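Local coordinates for protein adhesin (Streptococcus sanguinis SK1 = NCTC 7863, PDB 6VT2) that binds sialylated glycans through tandem Siglec-like modules and so probably attaches the bacterium to host sialoglycoproteins, at residues A[214-217]-A[223-226]; A[226-231]-A[299-304]; A[236-241]-A[275-280]; A[251-254]-A[259-262]. All blocks are in the same frame, centred on the assembly; numbering follows the deposited sequence.

Overall arrangement
All four contacts lie in the second Siglec-like module. Contacts 2 and 3 join its two sheets across the core: contact 2 runs from strand 222-229 to strand 296-305, contact 3 from strand 235-239 to strand 277-283, and their centres are about 5 Å apart. Both meet through apolar side chains, but contact 2 ends in a calcium site. Contact 1 links strands 213-217 and 222-229, which belong to different sheets, and adds a tyrosine-to-carbonyl bond and a bridging water. Contact 4, partly buried, packs helix 244-255 against strand 259-261 near the bound sialic acid. L226 is common to contacts 1 and 2, while the F240 and F260 rings connect contacts 3 and 4.

Contact 1 of 4, residues A[214-217]-A[223-226]; sequences YIFY and TAEL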
# COMPACT_ATOMS: atom_id res chain seq x y z
N TYR A 214 22.62 -18.82 -4.05
CA TYR A 214 21.85 -19.37 -2.95
C TYR A 214 22.42 -20.69 -2.53
O TYR A 214 22.54 -21.59 -3.36
CB TYR A 214 20.40 -19.50 -3.36
CG TYR A 214 19.70 -18.23 -3.67
CD1 TYR A 214 18.97 -17.56 -2.70
CD2 TYR A 214 19.67 -17.74 -4.98
CE1 TYR A 214 18.25 -16.41 -3.07
CE2 TYR A 214 18.96 -16.59 -5.30
CZ TYR A 214 18.31 -15.93 -4.34
OH TYR A 214 17.58 -14.80 -4.64
N ILE A 215 22.82 -20.79 -1.28
CA ILE A 215 23.49 -21.97 -0.81
C ILE A 215 22.45 -22.95 -0.37
O ILE A 215 21.57 -22.61 0.42
CB ILE A 215 24.41 -21.65 0.36
CG1 ILE A 215 25.54 -20.79 -0.10
CG2 ILE A 215 25.00 -22.95 0.88
CD1 ILE A 215 26.31 -20.17 1.12
N PHE A 216 22.57 -24.19 -0.85
CA PHE A 216 21.73 -25.29 -0.42
C PHE A 216 22.65 -26.33 0.14
O PHE A 216 23.54 -26.81 -0.54
CB PHE A 216 20.89 -25.85 -1.57
CG PHE A 216 19.67 -25.06 -1.85
CD1 PHE A 216 19.71 -23.76 -2.34
CD2 PHE A 216 18.44 -25.64 -1.64
CE1 PHE A 216 18.51 -23.07 -2.58
CE2 PHE A 216 17.29 -24.92 -1.81
CZ PHE A 216 17.34 -23.68 -2.32
N TYR A 217 22.39 -26.74 1.34
CA TYR A 217 23.19 -27.76 1.98
C TYR A 217 22.67 -29.11 1.56
O TYR A 217 21.47 -29.37 1.69
CB TYR A 217 23.10 -27.61 3.51
CG TYR A 217 23.81 -26.38 3.94
CD1 TYR A 217 25.17 -26.31 4.07
CD2 TYR A 217 23.08 -25.22 4.11
CE1 TYR A 217 25.78 -25.14 4.39
CE2 TYR A 217 23.72 -24.04 4.42
CZ TYR A 217 25.06 -24.02 4.60
OH TYR A 217 25.69 -22.83 4.86
N THR A 223 15.35 -23.00 1.04
CA THR A 223 14.58 -22.11 0.22
C THR A 223 15.46 -21.01 -0.33
O THR A 223 16.50 -20.67 0.23
CB THR A 223 13.45 -21.51 0.98
OG1 THR A 223 13.93 -20.73 2.07
CG2 THR A 223 12.50 -22.55 1.49
N ALA A 224 15.09 -20.53 -1.49
CA ALA A 224 15.68 -19.34 -2.10
C ALA A 224 14.52 -18.37 -2.33
O ALA A 224 13.54 -18.76 -2.95
CB ALA A 224 16.40 -19.66 -3.40
N GLU A 225 14.66 -17.11 -1.92
CA GLU A 225 13.63 -16.10 -2.22
C GLU A 225 14.24 -15.17 -3.26
O GLU A 225 15.27 -14.65 -3.01
CB GLU A 225 13.22 -15.29 -1.01
CG GLU A 225 12.40 -16.12 -0.07
CD GLU A 225 11.89 -15.31 1.08
OE1 GLU A 225 10.76 -15.52 1.49
OE2 GLU A 225 12.64 -14.47 1.53
N LEU A 226 13.56 -14.99 -4.37
CA LEU A 226 14.06 -14.19 -5.49
C LEU A 226 13.13 -12.99 -5.58
O LEU A 226 11.97 -13.20 -5.53
CB LEU A 226 13.96 -15.00 -6.77
CG LEU A 226 15.14 -15.90 -7.02
CD1 LEU A 226 15.19 -17.02 -5.99
CD2 LEU A 226 15.04 -16.47 -8.40
O HOH W 1 19.38 -20.47 -0.12
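Y214 lays its ring against A224 and reaches past it to the backbone of E225. The CB of A224 sits over one face of the ring, 3.7 Å from its centroid, a CH-pi contact displaced toward the rim. Beyond it the phenol OH donates to the carbonyl O of E225 at 2.8 Å; the donor stands above the carbonyl plane, 42° out of it. Methyl CD1 of L226 packs on the same end of the tyrosine, 3.7 Å from CZ. F216 comes in beside them, its CE1 4.1 Å from CB of A224. In both aromatics CG is anti to the carbonyl carbon (chi1 -64° in Y214), which sends the rings across to the other strand. The strands run antiparallel at 166° but join no backbone bonds with each other here: Y214 and F216 pair with strand 314-321, and A224 with I281. They belong to the two different sheets of a V-set-like immunoglobulin sandwich, 213-217 as an outermost strand and 222-229 as an inner one. A water donates to both I215 O and T223 O, the latter at 2.9 Å. The contact is therefore apolar in the main, with the buried tyrosine hydroxyl given a backbone acceptor and the water tying two further carbonyls together.

Contact 2 of 4, residues A[226-231]-A[299-304]; sequences LHFYDN and FKVRAT. With CA (calcium ion), chain J.
This is an apolar contact between the two sheets of a V-set-like immunoglobulin sandwich, the Siglec-like fold, with a calcium site at one end. Residues 226-229 end strand 222-229 of one sheet and 230-231 continue into a loop; segment 299-304 belongs to the facing sheet, in strand 296-305. The bridge is made by three buried residues, F228, V301 and A303, without a hydrogen bond between the segments. The ring of F228 enters from one sheet and meets V301 coming from the opposite direction; its CZ lies 3.8 Å from CG2 of V301. The valine sets both methyls to use: CG2 is anti to the backbone N and CG1 takes the position between N and the carbonyl carbon (chi1 64°), so CE2 of the ring has CG2 at 4.0 Å and CG1 at 4.1 Å. Farther along the ring, CD2 rests 4.0 Å from CB of A303, and the phenylalanine thus spans two inward-facing positions of the strand. V238 and T279 add to the surroundings of the same ring. On the reverse face of its strand K300 pairs with D243 in a salt bridge and touches the bound galactose. D201, the carbonyl O of V203 and D305, at the end of strand 296-305, complete the calcium site, so the ion joins the chain ahead of strand 206-207 to the ends of both strands. S232 OG bonds to D230 OD2. D230 grips the calcium ion with both carboxylate oxygens, OD1 and OD2 each at 2.5 Å, while N231 adds OD1 at 2.4 Å.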
# COMPACT_ATOMS: atom_id res chain seq x y z
N LEU A 226 13.56 -14.99 -4.37
CA LEU A 226 14.06 -14.19 -5.49
C LEU A 226 13.13 -12.99 -5.58
O LEU A 226 11.97 -13.20 -5.53
CB LEU A 226 13.96 -15.00 -6.77
CG LEU A 226 15.14 -15.90 -7.02
CD1 LEU A 226 15.19 -17.02 -5.99
CD2 LEU A 226 15.04 -16.47 -8.40
N HIS A 227 13.68 -11.81 -5.86
CA HIS A 227 12.72 -10.65 -5.76
C HIS A 227 12.82 -9.91 -7.10
O HIS A 227 13.87 -9.82 -7.61
CB HIS A 227 13.14 -9.74 -4.59
CG HIS A 227 13.17 -10.37 -3.24
ND1 HIS A 227 14.10 -11.27 -2.87
CD2 HIS A 227 12.44 -10.19 -2.15
CE1 HIS A 227 13.92 -11.64 -1.64
NE2 HIS A 227 12.90 -11.00 -1.18
N PHE A 228 11.70 -9.40 -7.58
CA PHE A 228 11.57 -8.69 -8.85
C PHE A 228 10.74 -7.44 -8.62
O PHE A 228 9.82 -7.45 -7.82
CB PHE A 228 10.89 -9.53 -9.89
CG PHE A 228 11.50 -10.90 -10.11
CD1 PHE A 228 11.18 -11.96 -9.30
CD2 PHE A 228 12.38 -11.10 -11.15
CE1 PHE A 228 11.72 -13.23 -9.54
CE2 PHE A 228 12.95 -12.32 -11.35
CZ PHE A 228 12.64 -13.38 -10.57
N TYR A 229 11.02 -6.38 -9.38
CA TYR A 229 10.12 -5.25 -9.38
C TYR A 229 10.11 -4.64 -10.77
O TYR A 229 10.90 -4.98 -11.64
CB TYR A 229 10.51 -4.20 -8.35
CG TYR A 229 11.76 -3.45 -8.64
CD1 TYR A 229 11.73 -2.28 -9.38
CD2 TYR A 229 12.99 -3.89 -8.14
CE1 TYR A 229 12.90 -1.57 -9.59
CE2 TYR A 229 14.14 -3.20 -8.36
CZ TYR A 229 14.09 -2.05 -9.08
OH TYR A 229 15.28 -1.39 -9.32
N ASP A 230 9.14 -3.82 -11.00
CA ASP A 230 9.08 -3.10 -12.29
C ASP A 230 8.77 -1.65 -11.96
O ASP A 230 8.07 -1.42 -11.01
CB ASP A 230 8.04 -3.72 -13.21
CG ASP A 230 8.07 -3.17 -14.60
OD1 ASP A 230 9.05 -3.26 -15.20
OD2 ASP A 230 7.07 -2.58 -14.95
N ASN A 231 9.12 -0.72 -12.84
CA ASN A 231 8.79 0.72 -12.68
C ASN A 231 7.25 0.94 -12.69
O ASN A 231 6.81 1.82 -12.05
CB ASN A 231 9.48 1.57 -13.75
CG ASN A 231 8.98 1.29 -15.13
OD1 ASN A 231 8.60 0.22 -15.40
ND2 ASN A 231 8.93 2.27 -16.00
N PHE A 299 21.05 -20.65 -13.30
CA PHE A 299 19.74 -20.38 -13.86
C PHE A 299 19.76 -19.07 -14.61
O PHE A 299 20.56 -18.18 -14.32
CB PHE A 299 18.69 -20.29 -12.75
CG PHE A 299 18.53 -21.54 -11.96
CD1 PHE A 299 19.31 -21.76 -10.84
CD2 PHE A 299 17.62 -22.48 -12.31
CE1 PHE A 299 19.21 -22.90 -10.12
CE2 PHE A 299 17.46 -23.62 -11.54
CZ PHE A 299 18.28 -23.84 -10.45
N LYS A 300 18.78 -18.93 -15.49
CA LYS A 300 18.53 -17.67 -16.17
C LYS A 300 17.05 -17.40 -15.99
O LYS A 300 16.20 -18.26 -16.28
CB LYS A 300 18.91 -17.79 -17.66
CG LYS A 300 20.42 -18.06 -17.86
CD LYS A 300 20.92 -17.62 -19.22
CE LYS A 300 20.36 -18.47 -20.36
NZ LYS A 300 20.49 -17.78 -21.69
N VAL A 301 16.73 -16.21 -15.55
CA VAL A 301 15.36 -15.81 -15.30
C VAL A 301 15.09 -14.52 -16.06
O VAL A 301 15.96 -13.64 -16.17
CB VAL A 301 15.08 -15.68 -13.79
CG1 VAL A 301 15.90 -14.58 -13.16
CG2 VAL A 301 13.63 -15.53 -13.59
N ARG A 302 13.91 -14.40 -16.57
CA ARG A 302 13.38 -13.19 -17.19
C ARG A 302 12.04 -12.84 -16.55
O ARG A 302 11.33 -13.71 -16.02
CB ARG A 302 13.13 -13.40 -18.67
CG ARG A 302 14.31 -13.74 -19.49
CD ARG A 302 13.88 -14.10 -20.93
NE ARG A 302 15.03 -14.45 -21.75
CZ ARG A 302 15.69 -13.57 -22.50
NH1 ARG A 302 15.30 -12.29 -22.53
NH2 ARG A 302 16.71 -13.96 -23.21
N ALA A 303 11.67 -11.57 -16.56
CA ALA A 303 10.38 -11.14 -16.03
C ALA A 303 9.80 -10.16 -17.04
O ALA A 303 10.53 -9.43 -17.70
CB ALA A 303 10.48 -10.52 -14.65
N THR A 304 8.49 -10.21 -17.18
CA THR A 304 7.77 -9.38 -18.14
C THR A 304 6.75 -8.53 -17.41
O THR A 304 6.10 -9.00 -16.48
CB THR A 304 7.08 -10.28 -19.15
OG1 THR A 304 8.02 -11.07 -19.85
CG2 THR A 304 6.33 -9.43 -20.22
CA CA J . 8.22 -1.61 -16.90

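Contact 3 of 4, residues A[236-241]-A[275-280]; sequences TNVNFA and NPLVTT
V238 and T279 are the closest pair of this contact by backbone, with CA atoms 8.4 Å apart, a spacing that leaves side chains alone to fill the gap between segments 236-241 and 275-280. Neither segment bonds to the other through its backbone. N237 and N239 pair with T304 and R302 of strand 296-305, whereas L277 and T279 pair with F228 and L226. T236 and N237 both face T304, a classic beta bulge. At the end of strand 235-239 the chain turns off: N239 OD1 accepts a hydrogen bond from the backbone N of A241 at 2.8 Å with a 157° N-H···O angle, an Asx turn that begins at the last residue of the strand. The strand parts of the two segments, 236-239 and 277-280, therefore stand in opposing sheets of the immunoglobulin-like sandwich, and the ends of their inward side chains meet in its core. V238 and L277 slide past each other from opposite directions, with CG2 of V238 3.8 Å from CD2 of L277. The other valine methyl, CG1, lies anti to the backbone N (chi1 173°) and turns toward T279, whose OG1 is 4.1 Å away. F240 brings its ring from the opposite side to T279; CZ is 3.8 Å from CG2 of the threonine. With OG1 anti to its carbonyl carbon (chi1 -62°) and CG2 anti to N, T279 divides its two branches, methyl to the phenylalanine and hydroxyl to a hydrogen bond with T262 OG1, which satisfies the polar atom within the core. The F240 ring also stands edge-to-face with F260, and both V238 and F240 pack on V301.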
# COMPACT_ATOMS: atom_id res chain seq x y z
N THR A 236 3.83 -9.42 -14.80
CA THR A 236 2.86 -10.39 -15.26
C THR A 236 3.44 -11.77 -15.43
O THR A 236 2.68 -12.74 -15.42
CB THR A 236 2.23 -9.98 -16.59
OG1 THR A 236 3.21 -9.90 -17.64
CG2 THR A 236 1.57 -8.62 -16.40
N ASN A 237 4.76 -11.92 -15.58
CA ASN A 237 5.31 -13.24 -15.81
C ASN A 237 6.73 -13.26 -15.34
O ASN A 237 7.45 -12.30 -15.60
CB ASN A 237 5.25 -13.61 -17.29
CG ASN A 237 5.91 -14.92 -17.57
OD1 ASN A 237 7.09 -14.98 -17.91
ND2 ASN A 237 5.15 -15.99 -17.42
N VAL A 238 7.14 -14.38 -14.73
CA VAL A 238 8.52 -14.71 -14.40
C VAL A 238 8.83 -16.02 -15.09
O VAL A 238 8.08 -17.00 -14.94
CB VAL A 238 8.74 -14.79 -12.89
CG1 VAL A 238 10.13 -15.29 -12.58
CG2 VAL A 238 8.43 -13.47 -12.26
N ASN A 239 9.89 -16.02 -15.88
CA ASN A 239 10.17 -17.12 -16.79
C ASN A 239 11.58 -17.62 -16.56
O ASN A 239 12.55 -16.92 -16.86
CB ASN A 239 10.02 -16.67 -18.23
CG ASN A 239 10.20 -17.79 -19.21
OD1 ASN A 239 10.32 -18.96 -18.84
ND2 ASN A 239 10.18 -17.45 -20.52
N PHE A 240 11.69 -18.83 -16.03
CA PHE A 240 12.97 -19.50 -15.78
C PHE A 240 13.38 -20.38 -16.94
O PHE A 240 14.44 -20.97 -16.90
CB PHE A 240 12.89 -20.36 -14.51
CG PHE A 240 12.69 -19.58 -13.27
CD1 PHE A 240 13.76 -19.09 -12.59
CD2 PHE A 240 11.42 -19.31 -12.81
CE1 PHE A 240 13.63 -18.40 -11.48
CE2 PHE A 240 11.21 -18.57 -11.71
CZ PHE A 240 12.32 -18.09 -10.99
N ALA A 241 12.60 -20.42 -18.00
CA ALA A 241 12.82 -21.35 -19.09
C ALA A 241 12.78 -20.66 -20.43
O ALA A 241 12.24 -21.19 -21.40
CB ALA A 241 11.80 -22.48 -19.03
N ASN A 275 8.06 -3.28 -2.21
CA ASN A 275 7.28 -4.51 -2.01
C ASN A 275 7.39 -5.36 -3.27
O ASN A 275 6.46 -5.44 -4.09
CB ASN A 275 5.83 -4.17 -1.69
CG ASN A 275 5.69 -3.46 -0.35
OD1 ASN A 275 5.42 -2.23 -0.28
ND2 ASN A 275 5.94 -4.19 0.71
N PRO A 276 8.54 -5.98 -3.48
CA PRO A 276 8.78 -6.69 -4.73
C PRO A 276 7.97 -7.97 -4.84
O PRO A 276 7.48 -8.55 -3.85
CB PRO A 276 10.26 -7.01 -4.68
CG PRO A 276 10.54 -7.12 -3.17
CD PRO A 276 9.69 -6.06 -2.57
N LEU A 277 7.88 -8.43 -6.07
CA LEU A 277 7.36 -9.75 -6.32
C LEU A 277 8.38 -10.79 -5.87
O LEU A 277 9.57 -10.68 -6.19
CB LEU A 277 7.11 -9.91 -7.79
CG LEU A 277 6.49 -11.20 -8.27
CD1 LEU A 277 5.10 -11.34 -7.72
CD2 LEU A 277 6.50 -11.28 -9.76
N VAL A 278 7.92 -11.84 -5.23
CA VAL A 278 8.83 -12.80 -4.61
C VAL A 278 8.51 -14.15 -5.20
O VAL A 278 7.36 -14.61 -5.11
CB VAL A 278 8.68 -12.84 -3.08
CG1 VAL A 278 9.63 -13.90 -2.45
CG2 VAL A 278 9.00 -11.49 -2.45
N THR A 279 9.52 -14.80 -5.76
CA THR A 279 9.46 -16.19 -6.20
C THR A 279 10.25 -16.98 -5.15
O THR A 279 11.39 -16.61 -4.82
CB THR A 279 10.08 -16.42 -7.57
OG1 THR A 279 9.37 -15.67 -8.59
CG2 THR A 279 10.05 -17.89 -7.91
N THR A 280 9.65 -18.01 -4.58
CA THR A 280 10.33 -18.88 -3.62
C THR A 280 10.61 -20.20 -4.29
O THR A 280 9.73 -20.79 -4.91
CB THR A 280 9.49 -19.09 -2.39
OG1 THR A 280 9.31 -17.82 -1.74
CG2 THR A 280 10.19 -19.98 -1.39

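Contact 4 of 4, residues A[251-254]-A[259-262]; sequences NTLL and TFNT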
# COMPACT_ATOMS: atom_id res chain seq x y z
N ASN A 251 14.32 -27.42 -15.51
CA ASN A 251 13.70 -28.71 -15.46
C ASN A 251 14.54 -29.69 -14.68
O ASN A 251 13.98 -30.55 -14.02
CB ASN A 251 13.40 -29.18 -16.88
CG ASN A 251 12.18 -28.45 -17.47
OD1 ASN A 251 11.09 -28.56 -16.96
ND2 ASN A 251 12.39 -27.71 -18.53
N THR A 252 15.87 -29.54 -14.68
CA THR A 252 16.73 -30.36 -13.82
C THR A 252 16.37 -30.11 -12.37
O THR A 252 16.22 -31.06 -11.60
CB THR A 252 18.18 -30.05 -14.07
OG1 THR A 252 18.52 -30.42 -15.41
CG2 THR A 252 19.09 -30.82 -13.11
N LEU A 253 16.22 -28.86 -11.98
CA LEU A 253 15.87 -28.64 -10.58
C LEU A 253 14.50 -29.18 -10.26
O LEU A 253 14.28 -29.77 -9.19
CB LEU A 253 15.95 -27.17 -10.23
CG LEU A 253 16.04 -26.86 -8.75
CD1 LEU A 253 17.45 -27.19 -8.31
CD2 LEU A 253 15.69 -25.43 -8.42
N LEU A 254 13.53 -29.00 -11.17
CA LEU A 254 12.24 -29.62 -10.93
C LEU A 254 12.38 -31.13 -10.72
O LEU A 254 11.68 -31.73 -9.91
CB LEU A 254 11.26 -29.37 -12.08
CG LEU A 254 10.82 -27.93 -12.21
CD1 LEU A 254 9.85 -27.83 -13.39
CD2 LEU A 254 10.19 -27.41 -10.98
N THR A 259 10.23 -26.93 -5.90
CA THR A 259 9.08 -26.16 -6.31
C THR A 259 9.44 -24.71 -6.46
O THR A 259 10.37 -24.22 -5.83
CB THR A 259 7.90 -26.27 -5.33
OG1 THR A 259 8.28 -25.71 -4.06
CG2 THR A 259 7.48 -27.71 -5.18
N PHE A 260 8.70 -24.05 -7.34
CA PHE A 260 8.84 -22.62 -7.64
C PHE A 260 7.47 -22.02 -7.41
O PHE A 260 6.54 -22.43 -7.98
CB PHE A 260 9.19 -22.36 -9.11
CG PHE A 260 10.60 -22.67 -9.47
CD1 PHE A 260 11.05 -23.97 -9.48
CD2 PHE A 260 11.46 -21.68 -9.86
CE1 PHE A 260 12.36 -24.26 -9.80
CE2 PHE A 260 12.76 -21.98 -10.17
CZ PHE A 260 13.21 -23.26 -10.12
N ASN A 261 7.38 -21.14 -6.47
CA ASN A 261 6.06 -20.52 -6.21
C ASN A 261 6.15 -18.94 -6.16
O ASN A 261 7.05 -18.24 -5.54
CB ASN A 261 5.48 -21.01 -4.89
CG ASN A 261 4.07 -20.50 -4.68
OD1 ASN A 261 3.84 -19.73 -3.78
ND2 ASN A 261 3.12 -20.92 -5.50
N THR A 262 5.34 -18.29 -7.00
CA THR A 262 5.36 -16.82 -7.09
C THR A 262 3.95 -16.44 -6.88
O THR A 262 3.17 -16.22 -7.72
CB THR A 262 5.72 -16.32 -8.46
OG1 THR A 262 6.93 -16.99 -8.74
CG2 THR A 262 5.84 -14.82 -8.51
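L253 and L254, neighbours on helix 244-255, close on the ring of F260 with one methyl each. The tighter half lies at the buried L253: its CD2 comes to 3.7 Å from CZ of F260 and 3.8 Å from CE1, the two side chains crossing at about a right angle. With CG anti to the backbone N (chi1 -162°), the leucine carries this methyl inward, where its side chain also packs on I281, Y297 and F299. L254 makes the looser half. Its side chain runs obliquely to the ring and only its end comes near, CD2 lying 3.9 Å from CD1 of F260 and 4.0 Å from CE1; the residue is partly exposed. F260 itself sends its ring toward the helix, CG being anti to the carbonyl carbon (chi1 -75°). Its ring meets that of Y250 edge-to-face, and it also touches I281, so the leucines fill in one part of an aromatic cluster. In the Siglec-like module this places the helix, which follows strand 235-239, against strand 259-261, an outermost strand of the sheet that includes strand 277-283. The strand is fixed there by backbone bonds of T259 to R282 and N261 to T280. No hydrogen bond passes between the segments. On the outer side N251 and T259 point away from the other segment, and both, like N261, are exposed. T252, the residue before L253, looks instead to the glycan: it touches the bound sialic acid, while its OG1 is hydrogen-bonded to S248 O within the helix.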